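Side-chain contact in CEP104 (Gallus gallus, PDB 5JO8), which is a centriolar protein whose TOG domain probably binds tubulin or microtubules: residues Met83-Ile88 / Gly124-Ser129. Residues are numbered along the deposited sequence; the frame is centred on the assembly and turned at random.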
loop_
_atom_site.group_PDB
_atom_site.type_symbol
_atom_site.label_atom_id
_atom_site.label_comp_id
_atom_site.label_asym_id
_atom_site.label_seq_id
_atom_site.Cartn_x
_atom_site.Cartn_y
_atom_site.Cartn_z
ATOM N N MET A 83 7.301 18.139 -11.454
ATOM C CA MET A 83 7.973 18.073 -10.169
ATOM C C MET A 83 7.385 16.971 -9.296
ATOM O O MET A 83 8.126 16.258 -8.624
ATOM C CB MET A 83 7.889 19.412 -9.456
ATOM C CG MET A 83 8.741 19.474 -8.220
ATOM S SD MET A 83 8.801 21.145 -7.555
ATOM C CE MET A 83 9.454 22.044 -8.956
ATOM N N LEU A 84 6.060 16.843 -9.301
ATOM C CA LEU A 84 5.407 15.769 -8.561
ATOM C C LEU A 84 5.884 14.433 -9.096
ATOM O O LEU A 84 6.200 13.529 -8.323
ATOM C CB LEU A 84 3.882 15.859 -8.676
ATOM C CG LEU A 84 3.083 14.722 -8.019
ATOM C CD1 LEU A 84 1.732 15.221 -7.573
ATOM C CD2 LEU A 84 2.912 13.497 -8.926
ATOM N N ARG A 85 5.890 14.275 -10.415
ATOM C CA ARG A 85 6.269 12.993 -10.979
ATOM C C ARG A 85 7.715 12.648 -10.636
ATOM O O ARG A 85 8.027 11.503 -10.308
ATOM C CB ARG A 85 6.042 12.986 -12.492
ATOM C CG ARG A 85 4.614 13.328 -12.896
ATOM C CD ARG A 85 3.639 12.228 -12.521
ATOM N NE ARG A 85 2.275 12.477 -13.004
ATOM C CZ ARG A 85 1.708 11.847 -14.028
ATOM N NH1 ARG A 85 2.378 10.919 -14.699
ATOM N NH2 ARG A 85 0.464 12.144 -14.381
ATOM N N ALA A 86 8.596 13.635 -10.671
ATOM C CA ALA A 86 9.991 13.402 -10.335
ATOM C C ALA A 86 10.145 13.049 -8.851
ATOM O O ALA A 86 10.962 12.200 -8.485
ATOM C CB ALA A 86 10.838 14.622 -10.689
ATOM N N ALA A 87 9.372 13.714 -8.001
ATOM C CA ALA A 87 9.425 13.434 -6.566
ATOM C C ALA A 87 8.948 12.012 -6.275
ATOM O O ALA A 87 9.551 11.312 -5.467
ATOM C CB ALA A 87 8.590 14.453 -5.791
ATOM N N ILE A 88 7.878 11.593 -6.950
ATOM C CA ILE A 88 7.333 10.248 -6.784
ATOM C C ILE A 88 8.326 9.196 -7.271
ATOM O O ILE A 88 8.453 8.129 -6.669
ATOM C CB ILE A 88 5.919 10.112 -7.414
ATOM C CG1 ILE A 88 4.880 10.924 -6.626
ATOM C CG2 ILE A 88 5.491 8.655 -7.558
ATOM C CD1 ILE A 88 4.619 10.451 -5.170
ATOM N N GLY A 124 -5.448 17.943 -9.407
ATOM C CA GLY A 124 -6.471 16.979 -9.787
ATOM C C GLY A 124 -6.185 15.582 -9.282
ATOM O O GLY A 124 -5.019 15.236 -9.027
ATOM N N LYS A 125 -7.238 14.775 -9.211
ATOM C CA LYS A 125 -7.159 13.470 -8.567
ATOM C C LYS A 125 -6.430 12.439 -9.417
ATOM O O LYS A 125 -6.022 11.394 -8.898
ATOM C CB LYS A 125 -8.544 12.962 -8.150
ATOM C CG LYS A 125 -9.312 13.906 -7.226
ATOM C CD LYS A 125 -8.444 14.516 -6.124
ATOM C CE LYS A 125 -8.066 13.491 -5.067
ATOM N NZ LYS A 125 -9.255 12.998 -4.282
ATOM N N LEU A 126 -6.238 12.714 -10.703
ATOM C CA LEU A 126 -5.374 11.865 -11.522
ATOM C C LEU A 126 -3.963 11.832 -10.925
ATOM O O LEU A 126 -3.314 10.780 -10.899
ATOM C CB LEU A 126 -5.357 12.347 -12.992
ATOM C CG LEU A 126 -4.607 11.585 -14.093
ATOM C CD1 LEU A 126 -5.029 12.145 -15.442
ATOM C CD2 LEU A 126 -3.089 11.658 -13.992
ATOM N N GLU A 127 -3.487 12.981 -10.455
ATOM C CA GLU A 127 -2.153 13.037 -9.872
ATOM C C GLU A 127 -2.113 12.284 -8.551
ATOM O O GLU A 127 -1.156 11.560 -8.286
ATOM C CB GLU A 127 -1.684 14.475 -9.695
ATOM C CG GLU A 127 -1.571 15.198 -11.032
ATOM C CD GLU A 127 -0.586 14.526 -11.977
ATOM O OE1 GLU A 127 0.452 14.014 -11.506
ATOM O OE2 GLU A 127 -0.848 14.500 -13.203
ATOM N N THR A 128 -3.159 12.432 -7.746
ATOM C CA THR A 128 -3.253 11.676 -6.491
ATOM C C THR A 128 -3.190 10.186 -6.787
ATOM O O THR A 128 -2.493 9.426 -6.101
ATOM C CB THR A 128 -4.571 11.958 -5.784
ATOM O OG1 THR A 128 -4.780 13.375 -5.742
ATOM C CG2 THR A 128 -4.555 11.402 -4.356
ATOM N N SER A 129 -3.939 9.764 -7.800
ATOM C CA SER A 129 -3.973 8.368 -8.212
ATOM C C SER A 129 -2.587 7.872 -8.598
ATOM O O SER A 129 -2.165 6.792 -8.177
ATOM C CB SER A 129 -4.935 8.183 -9.385
ATOM O OG SER A 129 -4.853 6.862 -9.886
#
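R85 and E127 join in a bidentate salt bridge, the guanidinium presenting its NE side edge-on to the carboxylate. R85 NE donates to E127 OE1 at 2.8 Å, with an N-H...O angle of 163°, and reaches the syn lone pair. The companion bond, from R85 NH2 to E127 OE2, is 2.9 Å long; its donor also comes from the syn side but lies 25° out of the carboxylate plane, in keeping with a twist between the two flat groups. With one nitrogen on each oxygen, rotation of the carboxylate is restrained. L84 passes obliquely across the E127 side chain, its CD2 3.6 Å from E127 OE1, while L126 CD2 comes within 3.6 Å of R85 NH2. The bridge links helix 77-94 to helix 125-142 in the all-helical, HEAT-like array of a TOG domain; the segments 83-88 and 125-129 run nearly parallel, their axes 11.3 Å apart. Bends at chi2 in both chains, -70° in R85, turn guanidinium and carboxylate onto each other, the two side chains meeting almost at a right angle. Farther out, R85 also touches H130, and L84 packs against C131 and, on helix 100-121, I113 and V118.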